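Side-chain contacts in 2-methyl-aconitate isomerase (Shewanella oneidensis, PDB 5K87), which catalyses the isomerization of 2-methyl-trans-aconitate to 2-methyl-cis-aconitate in the 2-methylcitrate cycle that degrades propionate: residues D46-R51 with V394-P399; G124-A129 with G135-R140; L234-T239 with N249-K254; A334-T339 with W375-A380. The protein carries 1 engineered substitution. All coordinates share one frame; numbering follows the deposited sequence. Where two conformers were deposited one is given.

Interaction 1 of 4, residues D46-R51 with V394-P399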
# COMPACT_ATOMS: atom_id res chain seq x y z
N ASP A 46 -19.01 1.33 10.59
CA ASP A 46 -18.53 1.34 9.22
C ASP A 46 -17.80 2.64 8.91
O ASP A 46 -16.75 2.63 8.28
CB ASP A 46 -19.67 1.15 8.22
CG ASP A 46 -20.25 -0.25 8.25
OD1 ASP A 46 -19.67 -1.15 8.88
OD2 ASP A 46 -21.31 -0.46 7.60
N ALA A 47 -18.34 3.77 9.37
CA ALA A 47 -17.71 5.06 9.12
C ALA A 47 -16.32 5.14 9.76
O ALA A 47 -15.39 5.69 9.17
CB ALA A 47 -18.59 6.19 9.63
N LEU A 48 -16.20 4.62 10.97
CA LEU A 48 -14.91 4.61 11.67
C LEU A 48 -13.90 3.79 10.88
O LEU A 48 -12.78 4.25 10.62
CB LEU A 48 -15.07 4.03 13.07
CG LEU A 48 -13.76 3.78 13.82
CD1 LEU A 48 -13.02 5.08 14.04
CD2 LEU A 48 -14.06 3.08 15.14
N LEU A 49 -14.29 2.59 10.48
CA LEU A 49 -13.37 1.70 9.79
C LEU A 49 -12.97 2.26 8.43
O LEU A 49 -11.82 2.16 8.02
CB LEU A 49 -13.98 0.31 9.65
CG LEU A 49 -14.25 -0.39 10.98
CD1 LEU A 49 -14.91 -1.73 10.78
CD2 LEU A 49 -12.96 -0.57 11.73
N LEU A 50 -13.93 2.84 7.72
CA LEU A 50 -13.62 3.50 6.46
C LEU A 50 -12.55 4.57 6.64
O LEU A 50 -11.58 4.63 5.87
CB LEU A 50 -14.89 4.11 5.85
CG LEU A 50 -15.84 3.12 5.17
CD1 LEU A 50 -17.23 3.72 5.06
CD2 LEU A 50 -15.33 2.74 3.79
N ARG A 51 -12.71 5.40 7.66
CA ARG A 51 -11.78 6.50 7.86
C ARG A 51 -10.41 6.00 8.32
O ARG A 51 -9.39 6.55 7.94
CB ARG A 51 -12.36 7.50 8.85
CG ARG A 51 -11.66 8.83 8.84
CD ARG A 51 -11.77 9.51 7.48
NE ARG A 51 -10.90 10.68 7.44
CZ ARG A 51 -9.60 10.62 7.18
NH1 ARG A 51 -9.03 9.45 6.92
NH2 ARG A 51 -8.89 11.73 7.16
N VAL A 394 -4.69 4.16 16.42
CA VAL A 394 -5.00 4.83 15.17
C VAL A 394 -5.81 6.09 15.46
O VAL A 394 -6.47 6.19 16.50
CB VAL A 394 -5.76 3.92 14.17
CG1 VAL A 394 -4.87 2.78 13.71
CG2 VAL A 394 -7.06 3.40 14.77
N ARG A 395 -5.74 7.05 14.54
CA ARG A 395 -6.47 8.30 14.69
C ARG A 395 -7.38 8.56 13.51
O ARG A 395 -7.03 8.26 12.37
CB ARG A 395 -5.52 9.48 14.80
CG ARG A 395 -4.59 9.44 15.97
CD ARG A 395 -4.02 10.82 16.21
NE ARG A 395 -2.90 10.78 17.14
CZ ARG A 395 -2.13 11.82 17.42
NH1 ARG A 395 -2.36 13.00 16.87
NH2 ARG A 395 -1.12 11.69 18.27
N VAL A 396 -8.54 9.14 13.79
CA VAL A 396 -9.43 9.67 12.76
C VAL A 396 -10.04 10.95 13.26
O VAL A 396 -10.13 11.16 14.47
CB VAL A 396 -10.57 8.69 12.36
CG1 VAL A 396 -10.01 7.42 11.75
CG2 VAL A 396 -11.46 8.38 13.56
N PRO A 397 -10.48 11.83 12.35
CA PRO A 397 -11.22 13.00 12.82
C PRO A 397 -12.47 12.58 13.60
O PRO A 397 -13.02 11.49 13.38
CB PRO A 397 -11.58 13.73 11.51
CG PRO A 397 -10.48 13.32 10.56
CD PRO A 397 -10.22 11.87 10.91
N LYS A 398 -12.90 13.44 14.52
CA LYS A 398 -13.99 13.11 15.42
C LYS A 398 -15.25 12.86 14.60
O LYS A 398 -15.60 13.67 13.75
CB LYS A 398 -14.20 14.25 16.41
CG LYS A 398 -15.24 13.96 17.49
CD LYS A 398 -15.47 15.18 18.36
CE LYS A 398 -16.58 14.94 19.38
NZ LYS A 398 -16.97 16.18 20.10
N PRO A 399 -15.92 11.71 14.84
CA PRO A 399 -17.15 11.32 14.14
C PRO A 399 -18.27 12.35 14.31
O PRO A 399 -18.36 13.02 15.33
CB PRO A 399 -17.54 10.02 14.84
CG PRO A 399 -16.25 9.46 15.35
CD PRO A 399 -15.45 10.66 15.76
OXT PRO A 399 -19.10 12.52 13.42
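Leu48 meets Val396 with a single methyl: Leu48 CD1 comes to 3.7 Å from Val396 CG2, the leucine lying square across the valine. Its CG stands anti to the backbone N (chi1 171°), which carries the branched end closer to the strand than the first bond alone would. One helical turn on, Arg51 uses the other branch of the same valine. Arg51 CG lies 3.6 Å from Val396 CG1, the two side chains running antiparallel alongside each other. Val396 thus divides its methyls between two residues three positions apart on the helix. Beyond CG the arginine chain bends at chi2 (61°), which swings its polar end across Pro397, whose CD sits over one face of the guanidinium and 3.7 Å from Arg51 NE. The flat group is therefore packed against a proline ring while its NH1 gives a hydrogen bond to Asp64 O. Close by, Arg387 of the second subunit packs on Pro397, and Val394 pairs with an antiparallel strand of that subunit. Through Leu48 and Arg51, helix 43-53 packs on strand 393-396, a helix-on-sheet layer of the PrpF protein placed where the sheet runs on across the dimer interface.

Interaction 2 of 4, residues G124-A129 with G135-R140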
# COMPACT_ATOMS: atom_id res chain seq x y z
N GLY A 124 -5.99 -10.55 25.86
CA GLY A 124 -6.86 -10.91 26.96
C GLY A 124 -8.21 -11.49 26.57
O GLY A 124 -9.15 -11.43 27.36
N LEU A 125 -8.32 -12.05 25.37
CA LEU A 125 -9.60 -12.58 24.91
C LEU A 125 -9.69 -14.09 25.08
O LEU A 125 -10.73 -14.68 24.79
CB LEU A 125 -9.86 -12.18 23.45
CG LEU A 125 -9.92 -10.67 23.22
CD1 LEU A 125 -10.20 -10.38 21.75
CD2 LEU A 125 -10.98 -10.05 24.11
N ILE A 126 -8.62 -14.70 25.57
CA ILE A 126 -8.58 -16.15 25.75
C ILE A 126 -8.44 -16.51 27.23
O ILE A 126 -7.53 -16.00 27.89
CB ILE A 126 -7.38 -16.79 25.00
CG1 ILE A 126 -7.33 -16.32 23.54
CG2 ILE A 126 -7.43 -18.31 25.12
CD1 ILE A 126 -8.49 -16.79 22.70
N ASP A 127 -9.33 -17.37 27.72
CA ASP A 127 -9.28 -17.90 29.09
C ASP A 127 -7.85 -18.28 29.43
O ASP A 127 -7.25 -19.11 28.75
CB ASP A 127 -10.18 -19.14 29.18
CG ASP A 127 -10.30 -19.71 30.59
OD1 ASP A 127 -9.53 -19.30 31.49
OD2 ASP A 127 -11.16 -20.58 30.80
N ALA A 128 -7.30 -17.66 30.47
CA ALA A 128 -5.91 -17.90 30.86
C ALA A 128 -5.59 -19.37 31.09
O ALA A 128 -4.46 -19.80 30.87
CB ALA A 128 -5.56 -17.08 32.11
N ALA A 129 -6.58 -20.14 31.52
CA ALA A 129 -6.38 -21.57 31.74
C ALA A 129 -5.99 -22.31 30.46
O ALA A 129 -5.38 -23.38 30.51
CB ALA A 129 -7.62 -22.20 32.36
N GLY A 135 4.50 -23.75 24.67
CA GLY A 135 3.90 -24.82 23.91
C GLY A 135 3.00 -24.29 22.82
O GLY A 135 3.42 -23.42 22.05
N VAL A 136 1.78 -24.81 22.75
CA VAL A 136 0.84 -24.43 21.71
C VAL A 136 -0.49 -24.09 22.35
O VAL A 136 -1.01 -24.88 23.14
CB VAL A 136 0.65 -25.57 20.68
CG1 VAL A 136 -0.38 -25.18 19.63
CG2 VAL A 136 1.98 -25.91 20.02
N CYS A 137 -1.01 -22.91 22.03
CA CYS A 137 -2.35 -22.52 22.46
C CYS A 137 -3.31 -22.73 21.30
O CYS A 137 -3.20 -22.09 20.25
CB CYS A 137 -2.37 -21.06 22.89
SG CYS A 137 -4.00 -20.46 23.35
N THR A 138 -4.27 -23.63 21.48
CA THR A 138 -5.26 -23.91 20.46
C THR A 138 -6.44 -22.95 20.64
O THR A 138 -7.23 -23.06 21.58
CB THR A 138 -5.71 -25.37 20.53
OG1 THR A 138 -4.60 -26.21 20.17
CG2 THR A 138 -6.87 -25.64 19.60
N VAL A 139 -6.52 -21.97 19.74
CA VAL A 139 -7.54 -20.93 19.82
C VAL A 139 -8.74 -21.36 18.99
O VAL A 139 -8.61 -21.59 17.78
CB VAL A 139 -7.02 -19.57 19.32
CG1 VAL A 139 -8.09 -18.52 19.46
CG2 VAL A 139 -5.78 -19.17 20.10
N ARG A 140 -9.89 -21.44 19.64
CA ARG A 140 -11.13 -21.84 18.98
C ARG A 140 -11.88 -20.58 18.58
O ARG A 140 -12.42 -19.86 19.42
CB ARG A 140 -11.96 -22.73 19.90
CG ARG A 140 -11.20 -23.98 20.39
CD ARG A 140 -11.86 -24.61 21.62
NE ARG A 140 -11.89 -23.68 22.74
CZ ARG A 140 -12.58 -23.87 23.86
NH1 ARG A 140 -13.30 -24.97 24.02
NH2 ARG A 140 -12.55 -22.95 24.82
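Ile126 spreads its two branches over two residues of strand 135-143. CD1 of Ile126, at the end of the longer branch, lies 3.7 Å from Val139 CG1. The shorter branch is farther off, with Ile126 CG2 at 4.4 Å from Cys137 SG. Cys137 and Val139, two apart on the strand, lie on the same face, where one isoleucine can reach both. The first torsion sorts the branches: at chi1 -51° CG2 is anti to the backbone N while CG1 lies beside it, and each branch thereby gains its own partner.

Just after the isoleucine the loop is shaped by an Asx turn. Asp127 OD1 accepts from Ala129 N at 3.1 Å, in a fairly straight bond (160° at the hydrogen) that arrives from above the carboxylate plane. The turn leads into the short 3-10 segment that starts at Ala128. On the strand, Arg140 directs its charge to a salt bridge with Asp88, and Thr138 OG1 is hydrogen-bonded to His153 ND1 of the adjoining strand 148-157. Behind the apolar patch stands helix 113-122, whose Ile121 touches Ile126, Cys137 and Val139 alike, so the loop residue fills the angle between that helix and the strand.

Interaction 3 of 4, residues L234-T239 with N249-K254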
# COMPACT_ATOMS: atom_id res chain seq x y z
N LEU A 234 -11.05 -19.54 -21.07
CA LEU A 234 -10.87 -18.09 -21.09
C LEU A 234 -9.67 -17.69 -21.94
O LEU A 234 -9.36 -16.50 -22.05
CB LEU A 234 -10.67 -17.58 -19.67
CG LEU A 234 -11.78 -17.87 -18.67
CD1 LEU A 234 -11.27 -17.67 -17.25
CD2 LEU A 234 -12.97 -16.98 -18.94
N GLY A 235 -9.00 -18.66 -22.54
CA GLY A 235 -7.79 -18.40 -23.31
C GLY A 235 -6.57 -18.17 -22.44
O GLY A 235 -5.56 -17.62 -22.90
N TYR A 236 -6.64 -18.60 -21.18
CA TYR A 236 -5.51 -18.52 -20.25
C TYR A 236 -4.86 -19.88 -20.08
O TYR A 236 -5.44 -20.90 -20.47
CB TYR A 236 -5.95 -17.95 -18.90
CG TYR A 236 -6.39 -16.50 -18.97
CD1 TYR A 236 -5.52 -15.52 -19.43
CD2 TYR A 236 -7.66 -16.12 -18.57
CE1 TYR A 236 -5.92 -14.19 -19.49
CE2 TYR A 236 -8.06 -14.80 -18.64
CZ TYR A 236 -7.19 -13.84 -19.10
OH TYR A 236 -7.58 -12.52 -19.17
N THR A 237 -3.67 -19.91 -19.48
CA THR A 237 -2.97 -21.16 -19.23
C THR A 237 -2.96 -21.53 -17.76
O THR A 237 -2.67 -22.66 -17.41
CB THR A 237 -1.53 -21.09 -19.70
OG1 THR A 237 -0.83 -20.12 -18.91
CG2 THR A 237 -1.46 -20.68 -21.16
N GLY A 238 -3.25 -20.56 -16.89
CA GLY A 238 -3.15 -20.77 -15.46
C GLY A 238 -1.85 -20.28 -14.86
O GLY A 238 -1.69 -20.26 -13.64
N THR A 239 -0.90 -19.87 -15.70
CA THR A 239 0.38 -19.37 -15.21
C THR A 239 0.43 -17.84 -15.13
O THR A 239 1.47 -17.27 -14.81
CB THR A 239 1.56 -19.83 -16.09
OG1 THR A 239 1.44 -19.26 -17.40
CG2 THR A 239 1.61 -21.36 -16.18
N ASN A 249 -8.54 -4.12 -19.05
CA ASN A 249 -9.90 -3.78 -18.65
C ASN A 249 -10.95 -4.70 -19.26
O ASN A 249 -11.97 -4.98 -18.64
CB ASN A 249 -10.19 -2.31 -18.96
CG ASN A 249 -9.33 -1.38 -18.14
OD1 ASN A 249 -9.07 -1.63 -16.96
ND2 ASN A 249 -8.86 -0.30 -18.76
N ALA A 250 -10.69 -5.17 -20.48
CA ALA A 250 -11.60 -6.10 -21.14
C ALA A 250 -11.70 -7.40 -20.35
O ALA A 250 -12.80 -7.91 -20.12
CB ALA A 250 -11.12 -6.38 -22.56
N ALA A 251 -10.56 -7.92 -19.92
CA ALA A 251 -10.52 -9.16 -19.16
C ALA A 251 -11.23 -9.00 -17.81
O ALA A 251 -12.00 -9.86 -17.39
CB ALA A 251 -9.07 -9.61 -18.96
N LEU A 252 -10.97 -7.88 -17.14
CA LEU A 252 -11.61 -7.64 -15.85
C LEU A 252 -13.13 -7.55 -15.98
O LEU A 252 -13.86 -8.09 -15.15
CB LEU A 252 -11.04 -6.38 -15.20
CG LEU A 252 -9.55 -6.47 -14.85
CD1 LEU A 252 -9.04 -5.16 -14.27
CD2 LEU A 252 -9.29 -7.61 -13.88
N ALA A 253 -13.60 -6.89 -17.04
CA ALA A 253 -15.04 -6.78 -17.27
C ALA A 253 -15.66 -8.15 -17.56
O ALA A 253 -16.76 -8.46 -17.10
CB ALA A 253 -15.31 -5.81 -18.41
N LYS A 254 -14.94 -8.97 -18.32
CA LYS A 254 -15.41 -10.30 -18.64
C LYS A 254 -15.54 -11.16 -17.39
O LYS A 254 -16.57 -11.80 -17.16
CB LYS A 254 -14.50 -10.97 -19.67
CG LYS A 254 -14.97 -12.34 -20.15
CD LYS A 254 -14.07 -12.83 -21.27
CE LYS A 254 -14.46 -14.21 -21.75
NZ LYS A 254 -13.50 -14.69 -22.79
O HOH W 1 -11.02 -14.58 -22.09
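Leu234 and Lys254 share one water, which is held from both segments. The water donates to Leu234 O over 2.5 Å, an unusually short length to be read with caution, and accepts from Lys254 NZ at 2.6 Å, joining the backbone of the loop to the ammonium group. All four side-chain torsions of the lysine are close to 180°, and this fully extended chain carries NZ from the helix to the loop. Its hydrocarbon part takes a share too, since Lys254 CE lies 4.2 Å from Leu234 CD2.

Leu234 O also lies 3.9 Å above the plane of the Tyr236 ring, offset toward its rim. The tyrosine itself reaches across to the helix, where Tyr236 OH comes to 3.3 Å from Ala251 CB, a van der Waals contact of the hydroxyl with a methyl. Farther along, an ST turn shapes the loop, with Thr237 OG1 accepting from Thr239 N at 3.2 Å and an angle of 163°. The carboxylate of Glu240 takes the backbone N-H groups of Thr237 and Gly238. Phe255 of helix 249-266 touches both Leu234 and Tyr236, extending the apolar side of the join.

Polar and apolar links therefore work together here: the water probably relays the electrostatic pull of the ammonium group to the carbonyl, the polar end of the lysine making no direct bond to the loop.

Interaction 4 of 4, residues A334-T339 with W375-A380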
# COMPACT_ATOMS: atom_id res chain seq x y z
N ALA A 334 -11.09 -29.96 -4.48
CA ALA A 334 -10.12 -30.94 -4.95
C ALA A 334 -10.38 -32.31 -4.34
O ALA A 334 -10.05 -33.34 -4.95
CB ALA A 334 -8.71 -30.50 -4.65
N ALA A 335 -10.97 -32.34 -3.15
CA ALA A 335 -11.24 -33.59 -2.44
C ALA A 335 -12.52 -34.28 -2.91
O ALA A 335 -12.81 -35.41 -2.50
CB ALA A 335 -11.32 -33.32 -0.94
N ILE A 336 -13.30 -33.60 -3.73
CA ILE A 336 -14.53 -34.18 -4.26
C ILE A 336 -14.33 -34.60 -5.71
O ILE A 336 -14.23 -33.76 -6.61
CB ILE A 336 -15.68 -33.17 -4.19
CG1 ILE A 336 -15.82 -32.59 -2.78
CG2 ILE A 336 -16.97 -33.83 -4.64
CD1 ILE A 336 -16.14 -33.62 -1.73
N PRO A 337 -14.27 -35.92 -5.96
CA PRO A 337 -13.99 -36.40 -7.32
C PRO A 337 -14.99 -35.87 -8.33
O PRO A 337 -16.20 -35.95 -8.10
CB PRO A 337 -14.10 -37.92 -7.17
CG PRO A 337 -13.74 -38.17 -5.74
CD PRO A 337 -14.33 -37.02 -4.98
N GLY A 338 -14.49 -35.30 -9.41
CA GLY A 338 -15.36 -34.81 -10.47
C GLY A 338 -15.53 -33.30 -10.57
O GLY A 338 -16.01 -32.81 -11.58
N THR A 339 -15.17 -32.54 -9.53
CA THR A 339 -15.20 -31.08 -9.66
C THR A 339 -14.12 -30.65 -10.64
O THR A 339 -13.18 -31.40 -10.90
CB THR A 339 -14.96 -30.34 -8.33
OG1 THR A 339 -13.61 -30.54 -7.91
CG2 THR A 339 -15.94 -30.79 -7.26
N TRP A 375 -20.98 -36.86 0.16
CA TRP A 375 -19.74 -36.31 0.69
C TRP A 375 -19.96 -35.37 1.86
O TRP A 375 -20.85 -34.52 1.84
CB TRP A 375 -18.99 -35.55 -0.40
CG TRP A 375 -18.37 -36.44 -1.38
CD1 TRP A 375 -18.68 -36.55 -2.70
CD2 TRP A 375 -17.30 -37.36 -1.14
NE1 TRP A 375 -17.88 -37.48 -3.30
CE2 TRP A 375 -17.02 -38.00 -2.36
CE3 TRP A 375 -16.56 -37.72 -0.01
CZ2 TRP A 375 -16.03 -38.96 -2.49
CZ3 TRP A 375 -15.58 -38.67 -0.13
CH2 TRP A 375 -15.32 -39.29 -1.37
N THR A 376 -19.13 -35.54 2.88
CA THR A 376 -19.01 -34.56 3.94
C THR A 376 -17.54 -34.18 4.04
O THR A 376 -16.65 -35.01 3.83
CB THR A 376 -19.45 -35.13 5.29
OG1 THR A 376 -18.56 -36.18 5.67
CG2 THR A 376 -20.87 -35.68 5.20
N VAL A 377 -17.28 -32.91 4.33
CA VAL A 377 -15.91 -32.46 4.55
C VAL A 377 -15.75 -32.04 6.00
O VAL A 377 -16.35 -31.06 6.45
CB VAL A 377 -15.49 -31.34 3.59
CG1 VAL A 377 -14.08 -30.88 3.92
CG2 VAL A 377 -15.57 -31.84 2.16
N ILE A 378 -14.95 -32.80 6.72
CA ILE A 378 -14.79 -32.61 8.15
C ILE A 378 -14.03 -31.32 8.48
O ILE A 378 -14.40 -30.59 9.40
CB ILE A 378 -14.06 -33.82 8.76
CG1 ILE A 378 -14.92 -35.08 8.60
CG2 ILE A 378 -13.73 -33.58 10.22
CD1 ILE A 378 -14.26 -36.35 9.07
N LYS A 379 -12.98 -31.07 7.72
CA LYS A 379 -12.14 -29.90 7.95
C LYS A 379 -11.23 -29.68 6.76
O LYS A 379 -10.97 -30.60 5.97
CB LYS A 379 -11.31 -30.06 9.22
CG LYS A 379 -10.28 -31.16 9.13
CD LYS A 379 -9.27 -31.10 10.28
CE LYS A 379 -9.88 -31.52 11.60
NZ LYS A 379 -8.86 -31.58 12.69
N ALA A 380 -10.77 -28.44 6.64
CA ALA A 380 -9.70 -28.09 5.71
C ALA A 380 -8.58 -27.45 6.51
O ALA A 380 -8.84 -26.66 7.43
CB ALA A 380 -10.20 -27.15 4.64
O HOH W 2 -17.79 -37.21 -6.22
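Trp375 begins its contact at CB, which lies 3.7 Å from Ile336 CD1. Its first torsion sets CG anti to the carbonyl carbon (chi1 -73°), which helps lay the indole face over the isoleucine. Trp375 CG comes nearer still, at 3.6 Å from Ile336 CD1. CD1 of the Trp375 indole turns to the other branch, standing 3.8 Å from Ile336 CG2. Both branches thus belong to the contact, and CD1 of Ile336 makes a CH-pi interaction over the face of the Trp375 five-membered ring, 4.0 Å from its centroid and 26° off the normal.

Ile336 opens a type II beta turn that ends at Thr339, with Gly338 at its third position, where positive phi suits glycine; Thr339 then stands as N-cap of helix 340-344. The turn joins that helix to helix 324-334 and lays its first two residues against strand 374-391.

At the indole nitrogen, Trp375 NE1 donates to a water 2.9 Å away. The same water donates to Pro337 O, so the turn is held by its backbone as well. Past NE1 the six-membered ring reaches the proline, Pro337 CD lying 3.6 Å from Trp375 CZ2 on an oblique approach. Two residues along the strand, Val377 CG2 adds a looser touch on Ile336 CD1.

Interactions 1, 2 and 4 rest mainly on apolar side chains, whereas interaction 3 has two slight touches and a water bridge. Interaction 2 is wholly buried among its touching residues; the other three are partly buried. Water joins the segments in interactions 3 and 4, through a lysine in one and an indole in the other, whereas interaction 1 sets a guanidinium against a proline beside the second subunit. The pieces joined also differ: helix to strand in interaction 1, loop to strand in interactions 2 and 4, loop to helix in interaction 3. Interactions 1 and 4 lie on strands that follow each other in the chain, yet their centres are about 42 Å apart. Along the sequence, interaction 1 encloses the other three.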